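PDB 4J2G: KLTH0A00704p from Lachancea thermotolerans, which probably acts in autophagy as an Atg13-family protein, its HORMA domain likely mediating PI 3-kinase recruitment. Local coordinates for residues 167-170 with 171-174; 21-24 with 25-28; 118-121 with 122-125; 33-36 with 37-41. The protein carries 1 engineered substitution. All blocks are in the same frame, centred on the assembly; numbering follows the deposited sequence.

Contact 1: residues 167-170 with 171-174; sequences LFRY and LETL
The ring of F168 meets the carboxylate of E172 one helical turn on: CE2 of F168 lies 3.7 Å from CD of E172, with the two planes 36° apart, an oblique approach. With CG of F168 anti to the backbone N (chi1 -174°), the ring is turned along the helix to that position. This pair belongs to the tight part of the contact, as does L171, whose CB sits 3.4 Å from L167 O. On the flank of E172, its OE2 comes within 3.4 Å of R169 CA, yet R169 NE remains 6.3 Å from E172 OE2, so these opposite charges form no contact. With a serine in place of F168, the E172 carboxylate would probably lose its flanking ring and a gap would open against helix 18-39.

The solvent side is looser in its carbon contacts and more polar. R169 O accepts twice from T173, through its N at 3.1 Å and its OG1 at 3.0 Å, the hydroxyl thereby folding back onto the helix. Exposed Y170 touches L174 lightly, CE2 of Y170 to CD1 of L174 at 4.0 Å. Helix 158-177 thus lies between solvent and the fold: F168 and E172 pack on L36 of helix 18-39, while the buried leucines face the strands, L167 and L174 on I247 of strand 242-252, L171 and L174 on W132 of strand 126-136.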
loop_
_atom_site.group_PDB
_atom_site.type_symbol
_atom_site.label_atom_id
_atom_site.label_comp_id
_atom_site.label_asym_id
_atom_site.label_seq_id
_atom_site.Cartn_x
_atom_site.Cartn_y
_atom_site.Cartn_z
ATOM N N LEU A 167 -9.196 -8.287 12.977
ATOM C CA LEU A 167 -8.496 -7.324 12.184
ATOM C C LEU A 167 -7.904 -7.941 10.911
ATOM O O LEU A 167 -7.947 -7.315 9.823
ATOM C CB LEU A 167 -7.405 -6.684 12.992
ATOM C CG LEU A 167 -6.648 -5.626 12.220
ATOM C CD1 LEU A 167 -7.539 -4.434 12.134
ATOM C CD2 LEU A 167 -5.402 -5.255 12.968
ATOM N N PHE A 168 -7.408 -9.168 11.018
ATOM C CA PHE A 168 -6.766 -9.770 9.878
ATOM C C PHE A 168 -7.759 -10.074 8.732
ATOM O O PHE A 168 -7.425 -9.894 7.554
ATOM C CB PHE A 168 -6.000 -11.009 10.289
ATOM C CG PHE A 168 -5.182 -11.610 9.175
ATOM C CD1 PHE A 168 -3.967 -11.004 8.769
ATOM C CD2 PHE A 168 -5.602 -12.773 8.526
ATOM C CE1 PHE A 168 -3.191 -11.554 7.755
ATOM C CE2 PHE A 168 -4.826 -13.329 7.499
ATOM C CZ PHE A 168 -3.631 -12.716 7.120
ATOM N N ARG A 169 -8.966 -10.512 9.082
ATOM C CA ARG A 169 -9.953 -10.976 8.084
ATOM C C ARG A 169 -10.541 -9.758 7.424
ATOM O O ARG A 169 -10.934 -9.756 6.260
ATOM C CB ARG A 169 -11.072 -11.828 8.712
ATOM C CG ARG A 169 -10.586 -13.130 9.362
ATOM C CD ARG A 169 -11.703 -14.126 9.709
ATOM N NE ARG A 169 -12.488 -13.777 10.907
ATOM C CZ ARG A 169 -12.650 -14.539 12.007
ATOM N NH1 ARG A 169 -12.081 -15.737 12.123
ATOM N NH2 ARG A 169 -13.401 -14.098 13.013
ATOM N N TYR A 170 -10.623 -8.711 8.217
ATOM C CA TYR A 170 -11.162 -7.516 7.737
ATOM C C TYR A 170 -10.160 -6.969 6.614
ATOM O O TYR A 170 -10.551 -6.619 5.520
ATOM C CB TYR A 170 -11.309 -6.525 8.871
ATOM C CG TYR A 170 -11.739 -5.220 8.274
ATOM C CD1 TYR A 170 -13.018 -5.065 7.772
ATOM C CD2 TYR A 170 -10.813 -4.197 8.034
ATOM C CE1 TYR A 170 -13.398 -3.886 7.134
ATOM C CE2 TYR A 170 -11.185 -3.010 7.395
ATOM C CZ TYR A 170 -12.484 -2.864 6.957
ATOM O OH TYR A 170 -12.895 -1.677 6.361
ATOM N N LEU A 171 -8.885 -7.016 6.932
ATOM C CA LEU A 171 -7.821 -6.567 6.090
ATOM C C LEU A 171 -7.783 -7.449 4.835
ATOM O O LEU A 171 -7.544 -6.920 3.765
ATOM C CB LEU A 171 -6.517 -6.565 6.878
ATOM C CG LEU A 171 -5.206 -6.301 6.148
ATOM C CD1 LEU A 171 -5.165 -4.811 5.731
ATOM C CD2 LEU A 171 -4.121 -6.617 7.179
ATOM N N GLU A 172 -8.108 -8.739 4.947
ATOM C CA GLU A 172 -8.124 -9.580 3.775
ATOM C C GLU A 172 -9.214 -9.108 2.836
ATOM O O GLU A 172 -9.037 -9.043 1.602
ATOM C CB GLU A 172 -8.443 -11.007 4.112
ATOM C CG GLU A 172 -7.258 -11.788 4.572
ATOM C CD GLU A 172 -7.666 -13.150 5.091
ATOM O OE1 GLU A 172 -7.221 -14.153 4.486
ATOM O OE2 GLU A 172 -8.438 -13.214 6.088
ATOM N N THR A 173 -10.323 -8.712 3.420
ATOM C CA THR A 173 -11.392 -8.240 2.585
ATOM C C THR A 173 -11.082 -6.870 2.025
ATOM O O THR A 173 -11.422 -6.591 0.882
ATOM C CB THR A 173 -12.674 -8.170 3.369
ATOM O OG1 THR A 173 -12.852 -9.454 3.997
ATOM C CG2 THR A 173 -13.804 -7.912 2.443
ATOM N N LEU A 174 -10.466 -6.005 2.817
ATOM C CA LEU A 174 -10.263 -4.685 2.320
ATOM C C LEU A 174 -9.284 -4.746 1.149
ATOM O O LEU A 174 -9.496 -4.078 0.169
ATOM C CB LEU A 174 -9.767 -3.763 3.403
ATOM C CG LEU A 174 -9.266 -2.370 3.141
ATOM C CD1 LEU A 174 -8.704 -1.871 4.426
ATOM C CD2 LEU A 174 -8.053 -2.438 2.239
#

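Contact 2: residues 21-24 with 25-28; sequences QLWE and LIDN
W23 and I26 approach at a slant, CD1 of the indole 4.2 Å from CD1 of I26, the methyl meeting the ring obliquely. I26 holds CG1 anti to its carbonyl carbon (chi1 -65°), which sends the branch back along the helix until its CD1 lies 3.5 Å from L22 O. That oxygen is also the acceptor for I26 N at 2.9 Å, in a bond whose N-H...O angle of 178° is practically straight. L25 is turned to another side of the helix, its CB 3.4 Å from L22 O.

These side chains seat helix 18-39 of the HORMA domain against two neighbours. L25 belongs to helix 158-177, resting on L160, Y161 and L164, while W23 stacks on F254 and I26 covers F254 and L86, all loop residues. L22 bridges the two, packing on L160 and on F254.

The more polar side runs through E24 and N28. N28 N binds E24 O at 3.1 Å from 42° above the carbonyl plane, a bent arrangement compared with that of I26. The N28 side chain folds over the same oxygen, CG of N28 being 3.0 Å from E24 O, but the angle at ND2 is too poor for a second hydrogen bond.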
loop_
_atom_site.group_PDB
_atom_site.type_symbol
_atom_site.label_atom_id
_atom_site.label_comp_id
_atom_site.label_asym_id
_atom_site.label_seq_id
_atom_site.Cartn_x
_atom_site.Cartn_y
_atom_site.Cartn_z
ATOM N N GLN A 21 4.224 -12.049 25.599
ATOM C CA GLN A 21 3.299 -12.731 24.699
ATOM C C GLN A 21 2.672 -11.682 23.769
ATOM O O GLN A 21 2.628 -11.860 22.562
ATOM C CB GLN A 21 2.238 -13.534 25.461
ATOM C CG GLN A 21 2.723 -14.870 26.032
ATOM C CD GLN A 21 2.858 -14.848 27.547
ATOM O OE1 GLN A 21 1.964 -14.367 28.239
ATOM N NE2 GLN A 21 3.974 -15.373 28.069
ATOM N N LEU A 22 2.242 -10.582 24.385
ATOM C CA LEU A 22 1.630 -9.442 23.752
ATOM C C LEU A 22 2.494 -8.870 22.632
ATOM O O LEU A 22 2.058 -8.818 21.470
ATOM C CB LEU A 22 1.333 -8.384 24.803
ATOM C CG LEU A 22 -0.093 -8.256 25.357
ATOM C CD1 LEU A 22 -0.830 -9.580 25.472
ATOM C CD2 LEU A 22 -0.035 -7.558 26.696
ATOM N N TRP A 23 3.723 -8.480 22.955
ATOM C CA TRP A 23 4.653 -8.122 21.896
ATOM C C TRP A 23 4.831 -9.153 20.799
ATOM O O TRP A 23 4.939 -8.761 19.654
ATOM C CB TRP A 23 5.981 -7.624 22.409
ATOM C CG TRP A 23 5.937 -6.179 22.603
ATOM C CD1 TRP A 23 5.410 -5.247 21.744
ATOM C CD2 TRP A 23 6.454 -5.461 23.713
ATOM N NE1 TRP A 23 5.570 -3.986 22.262
ATOM C CE2 TRP A 23 6.209 -4.088 23.472
ATOM C CE3 TRP A 23 7.123 -5.839 24.886
ATOM C CZ2 TRP A 23 6.608 -3.086 24.369
ATOM C CZ3 TRP A 23 7.516 -4.841 25.787
ATOM C CH2 TRP A 23 7.255 -3.478 25.521
ATOM N N GLU A 24 4.793 -10.445 21.113
ATOM C CA GLU A 24 4.950 -11.432 20.042
ATOM C C GLU A 24 3.713 -11.568 19.144
ATOM O O GLU A 24 3.822 -11.891 17.952
ATOM C CB GLU A 24 5.334 -12.805 20.574
ATOM C CG GLU A 24 6.814 -12.984 20.840
ATOM C CD GLU A 24 7.181 -14.433 21.137
ATOM O OE1 GLU A 24 8.247 -14.648 21.763
ATOM O OE2 GLU A 24 6.410 -15.352 20.738
ATOM N N LEU A 25 2.541 -11.369 19.733
ATOM C CA LEU A 25 1.317 -11.313 18.980
ATOM C C LEU A 25 1.455 -10.102 18.004
ATOM O O LEU A 25 1.383 -10.261 16.796
ATOM C CB LEU A 25 0.152 -11.139 19.940
ATOM C CG LEU A 25 -1.035 -12.109 19.914
ATOM C CD1 LEU A 25 -0.617 -13.549 19.619
ATOM C CD2 LEU A 25 -1.828 -12.039 21.226
ATOM N N ILE A 26 1.737 -8.925 18.551
ATOM C CA ILE A 26 1.896 -7.728 17.774
ATOM C C ILE A 26 2.850 -7.868 16.588
ATOM O O ILE A 26 2.442 -7.667 15.429
ATOM C CB ILE A 26 2.208 -6.520 18.655
ATOM C CG1 ILE A 26 1.012 -6.240 19.566
ATOM C CG2 ILE A 26 2.443 -5.275 17.783
ATOM C CD1 ILE A 26 1.344 -5.482 20.839
ATOM N N ASP A 27 4.086 -8.244 16.866
ATOM C CA ASP A 27 5.122 -8.379 15.837
ATOM C C ASP A 27 4.733 -9.419 14.753
ATOM O O ASP A 27 5.051 -9.248 13.557
ATOM C CB ASP A 27 6.449 -8.732 16.495
ATOM C CG ASP A 27 7.591 -8.923 15.498
ATOM O OD1 ASP A 27 7.946 -8.036 14.690
ATOM O OD2 ASP A 27 8.169 -9.999 15.546
ATOM N N ASN A 28 4.019 -10.460 15.167
ATOM C CA ASN A 28 3.626 -11.533 14.275
ATOM C C ASN A 28 2.519 -11.038 13.341
ATOM O O ASN A 28 2.448 -11.423 12.167
ATOM C CB ASN A 28 3.107 -12.747 15.051
ATOM C CG ASN A 28 4.217 -13.672 15.540
ATOM O OD1 ASN A 28 5.362 -13.639 15.074
ATOM N ND2 ASN A 28 3.865 -14.528 16.486
#

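Contact 3: residues 118-121 with 122-125; sequences VCKG and TKKS
K123 lays its aliphatic chain across the carbonyl oxygen of K120, with CB of K123 3.5 Å and CD of K123 3.4 Å from K120 O. A bend at chi2 (84°) turns the chain back over this oxygen; beyond it the chain runs straight, and NZ of K123 arrives 3.9 Å from CD of K120. The two lysines meet at an angle, amine of one against methylenes of the other.

The backbone from K120 to K123 forms a type II' beta turn. Its closing bond, K123 N to K120 O, measures 3.2 Å and lies in the carbonyl plane with an N-H...O angle of 161°. G121 occupies the second position of the turn with positive phi (32°), a conformation that favours glycine; a beta carbon placed there would also clash with T122 N. At T122, the third residue, the bond to CB leads away from 118-121. Before the turn, the buried C119 makes a light carbon contact, its CB 4.2 Å from CG of K124.

The turn leads strand 115-120 out of the three-stranded sheet and on to strand 126-136 of the larger one. Ahead of it, V118 and C119 both face V106 in a classic beta bulge; after it, S125 OG bonds to G217 O.

With NZ of K120 and NZ of K123 only 4.6 Å apart, the exposed rim of the turn is probably locally cationic. The turn sets the two chains beside each other, and their amines would probably repel mildly, an effect that solvent is likely to screen.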
loop_
_atom_site.group_PDB
_atom_site.type_symbol
_atom_site.label_atom_id
_atom_site.label_comp_id
_atom_site.label_asym_id
_atom_site.label_seq_id
_atom_site.Cartn_x
_atom_site.Cartn_y
_atom_site.Cartn_z
ATOM N N VAL A 118 -0.523 9.304 -19.657
ATOM C CA VAL A 118 0.323 9.207 -18.468
ATOM C C VAL A 118 1.816 9.308 -18.798
ATOM O O VAL A 118 2.494 10.190 -18.291
ATOM C CB VAL A 118 0.070 7.894 -17.677
ATOM C CG1 VAL A 118 0.869 7.904 -16.385
ATOM C CG2 VAL A 118 -1.419 7.716 -17.427
ATOM N N CYS A 119 2.347 8.390 -19.587
ATOM C CA CYS A 119 3.773 8.449 -19.938
ATOM C C CYS A 119 4.112 7.513 -21.076
ATOM O O CYS A 119 3.315 6.657 -21.426
ATOM C CB CYS A 119 4.648 8.150 -18.726
ATOM S SG CYS A 119 4.244 6.595 -17.849
ATOM N N LYS A 120 5.304 7.688 -21.637
ATOM C CA LYS A 120 5.726 6.989 -22.848
ATOM C C LYS A 120 6.951 6.146 -22.518
ATOM O O LYS A 120 7.798 6.542 -21.708
ATOM C CB LYS A 120 6.071 7.984 -23.975
ATOM C CG LYS A 120 5.399 9.357 -23.875
ATOM C CD LYS A 120 6.315 10.490 -24.336
ATOM C CE LYS A 120 5.769 11.860 -23.951
ATOM N NZ LYS A 120 6.806 12.913 -24.121
ATOM N N GLY A 121 7.039 4.990 -23.163
ATOM C CA GLY A 121 8.148 4.062 -22.976
ATOM C C GLY A 121 8.806 4.009 -21.604
ATOM O O GLY A 121 8.219 3.560 -20.623
ATOM N N THR A 122 10.039 4.472 -21.530
ATOM C CA THR A 122 10.847 4.223 -20.344
ATOM C C THR A 122 11.125 5.496 -19.532
ATOM O O THR A 122 11.960 5.523 -18.634
ATOM C CB THR A 122 12.131 3.437 -20.720
ATOM O OG1 THR A 122 12.851 3.106 -19.536
ATOM C CG2 THR A 122 13.037 4.236 -21.659
ATOM N N LYS A 123 10.398 6.553 -19.848
ATOM C CA LYS A 123 10.539 7.810 -19.134
ATOM C C LYS A 123 10.381 7.643 -17.605
ATOM O O LYS A 123 11.028 8.321 -16.822
ATOM C CB LYS A 123 9.515 8.813 -19.684
ATOM C CG LYS A 123 10.041 9.751 -20.770
ATOM C CD LYS A 123 10.009 9.145 -22.178
ATOM C CE LYS A 123 10.518 10.146 -23.213
ATOM N NZ LYS A 123 10.133 9.832 -24.619
ATOM N N LYS A 124 9.501 6.738 -17.191
ATOM C CA LYS A 124 9.188 6.576 -15.788
ATOM C C LYS A 124 9.233 5.106 -15.430
ATOM O O LYS A 124 8.894 4.242 -16.236
ATOM C CB LYS A 124 7.808 7.149 -15.516
ATOM C CG LYS A 124 7.655 8.601 -15.900
ATOM C CD LYS A 124 8.218 9.544 -14.841
ATOM C CE LYS A 124 8.103 11.014 -15.249
ATOM N NZ LYS A 124 8.846 11.847 -14.253
ATOM N N SER A 125 9.674 4.812 -14.234
ATOM C CA SER A 125 9.998 3.421 -13.870
ATOM C C SER A 125 8.726 2.683 -13.343
ATOM O O SER A 125 8.544 1.480 -13.606
ATOM C CB SER A 125 11.051 3.467 -12.771
ATOM O OG SER A 125 10.608 4.373 -11.757
#

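Contact 4: residues 33-36 with 37-41; sequences AALL and ICHSK
L35 O accepts the N-H of H39 at 2.8 Å, the donor lying nearly on the line of the carbonyl (C=O...N angle 172°). The imidazole of H39 also presents a face to this oxygen, its CG 3.4 Å from L35 O, so the ring folds back over the carbonyl that its own backbone binds. H39 and L35 side chains run side by side in the same direction, and CD2 of L35 reaches 4.0 Å from NE2 of H39. Both hold CG anti to the carbonyl carbon, which points them back along the helix together. I37 does likewise with its CG1, which lies over the preceding turn 3.4 Å from A33 O.

Near the C-terminal part of helix 18-39, S40 N bonds to L36 O at 3.2 Å and the side chain adds more. Its OG, turned between backbone N and carbonyl carbon (chi1 81°), donates to I37 O at 2.8 Å and accepts from K41 NZ at 2.7 Å. Were S40 replaced by a glycine, I37 O would probably lose its hydroxyl donor and the K41 amine be freer to swing.

Several elements hem this region in: L36 faces L171 of helix 158-177, L35 and H39 touch L70 of helix 70-78, A34 and I37 meet I91 of strand 89-96, C38 packs on T204 and I206 of strand 201-208, and K41 NZ makes a long, weak ion pair with E130 of strand 126-136.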
loop_
_atom_site.group_PDB
_atom_site.type_symbol
_atom_site.label_atom_id
_atom_site.label_comp_id
_atom_site.label_asym_id
_atom_site.label_seq_id
_atom_site.Cartn_x
_atom_site.Cartn_y
_atom_site.Cartn_z
ATOM N N ALA A 33 0.364 -9.356 8.268
ATOM C CA ALA A 33 -0.263 -8.256 7.563
ATOM C C ALA A 33 0.519 -7.846 6.303
ATOM O O ALA A 33 -0.035 -7.822 5.161
ATOM C CB ALA A 33 -0.519 -7.052 8.487
ATOM N N ALA A 34 1.809 -7.626 6.491
ATOM C CA ALA A 34 2.683 -7.374 5.367
ATOM C C ALA A 34 2.679 -8.536 4.357
ATOM O O ALA A 34 2.720 -8.313 3.126
ATOM C CB ALA A 34 4.078 -7.061 5.869
ATOM N N LEU A 35 2.604 -9.779 4.833
ATOM C CA LEU A 35 2.672 -10.882 3.890
ATOM C C LEU A 35 1.418 -10.896 3.026
ATOM O O LEU A 35 1.520 -10.893 1.802
ATOM C CB LEU A 35 2.959 -12.239 4.565
ATOM C CG LEU A 35 4.395 -12.536 5.027
ATOM C CD1 LEU A 35 4.451 -13.820 5.861
ATOM C CD2 LEU A 35 5.450 -12.565 3.901
ATOM N N LEU A 36 0.241 -10.833 3.662
ATOM C CA LEU A 36 -1.022 -10.715 2.967
ATOM C C LEU A 36 -0.998 -9.644 1.840
ATOM O O LEU A 36 -1.289 -9.922 0.664
ATOM C CB LEU A 36 -2.056 -10.288 3.980
ATOM C CG LEU A 36 -3.492 -10.779 4.105
ATOM C CD1 LEU A 36 -4.415 -9.581 4.370
ATOM C CD2 LEU A 36 -3.996 -11.660 2.960
ATOM N N ILE A 37 -0.650 -8.414 2.216
ATOM C CA ILE A 37 -0.676 -7.286 1.323
ATOM C C ILE A 37 0.256 -7.524 0.120
ATOM O O ILE A 37 -0.191 -7.419 -1.010
ATOM C CB ILE A 37 -0.322 -6.012 2.100
ATOM C CG1 ILE A 37 -1.465 -5.613 3.041
ATOM C CG2 ILE A 37 -0.046 -4.842 1.185
ATOM C CD1 ILE A 37 -1.038 -4.471 3.932
ATOM N N CYS A 38 1.508 -7.911 0.356
ATOM C CA CYS A 38 2.440 -8.286 -0.735
ATOM C C CYS A 38 2.037 -9.499 -1.614
ATOM O O CYS A 38 2.193 -9.458 -2.826
ATOM C CB CYS A 38 3.884 -8.457 -0.191
ATOM S SG CYS A 38 4.535 -6.901 0.524
ATOM N N HIS A 39 1.500 -10.567 -1.024
ATOM C CA HIS A 39 1.186 -11.756 -1.821
ATOM C C HIS A 39 -0.053 -11.539 -2.722
ATOM O O HIS A 39 -0.278 -12.271 -3.675
ATOM C CB HIS A 39 0.976 -12.971 -0.916
ATOM C CG HIS A 39 2.231 -13.484 -0.284
ATOM N ND1 HIS A 39 3.495 -13.097 -0.694
ATOM C CD2 HIS A 39 2.420 -14.391 0.709
ATOM C CE1 HIS A 39 4.403 -13.726 0.036
ATOM N NE2 HIS A 39 3.778 -14.522 0.891
ATOM N N SER A 40 -0.850 -10.525 -2.415
ATOM C CA SER A 40 -2.025 -10.214 -3.200
ATOM C C SER A 40 -1.735 -9.555 -4.554
ATOM O O SER A 40 -2.648 -9.377 -5.330
ATOM C CB SER A 40 -2.903 -9.266 -2.420
ATOM O OG SER A 40 -2.434 -7.891 -2.533
ATOM N N LYS A 41 -0.512 -9.161 -4.837
ATOM C CA LYS A 41 -0.254 -8.400 -6.109
ATOM C C LYS A 41 0.785 -9.046 -6.966
ATOM O O LYS A 41 1.482 -9.920 -6.502
ATOM C CB LYS A 41 0.126 -6.927 -5.848
ATOM C CG LYS A 41 -0.858 -6.163 -4.958
ATOM C CD LYS A 41 -2.181 -5.830 -5.685
ATOM C CE LYS A 41 -3.377 -5.553 -4.740
ATOM N NZ LYS A 41 -2.921 -5.393 -3.316
#

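Overall arrangement
Contacts 1, 2 and 4 are turns of helix, whereas contact 3 is a tight turn between strands. All four are partly buried. Contact 4 is the most buried, with four of its eight touching residues buried and one exposed, and lies about 9 Å from the middle of the chain; contact 2, on the same helix 18-39, lies 22 Å out. Contact 1 has three buried and four exposed. It touches contact 4 directly, for instance through L171 CD2 and A33 CB at 3.9 Å, joining the two long helices by apolar packing. Contact 3 is mainly exposed and rich in lysine, its centre about 34 Å from that of contact 1, on the opposite side of the chain's centre.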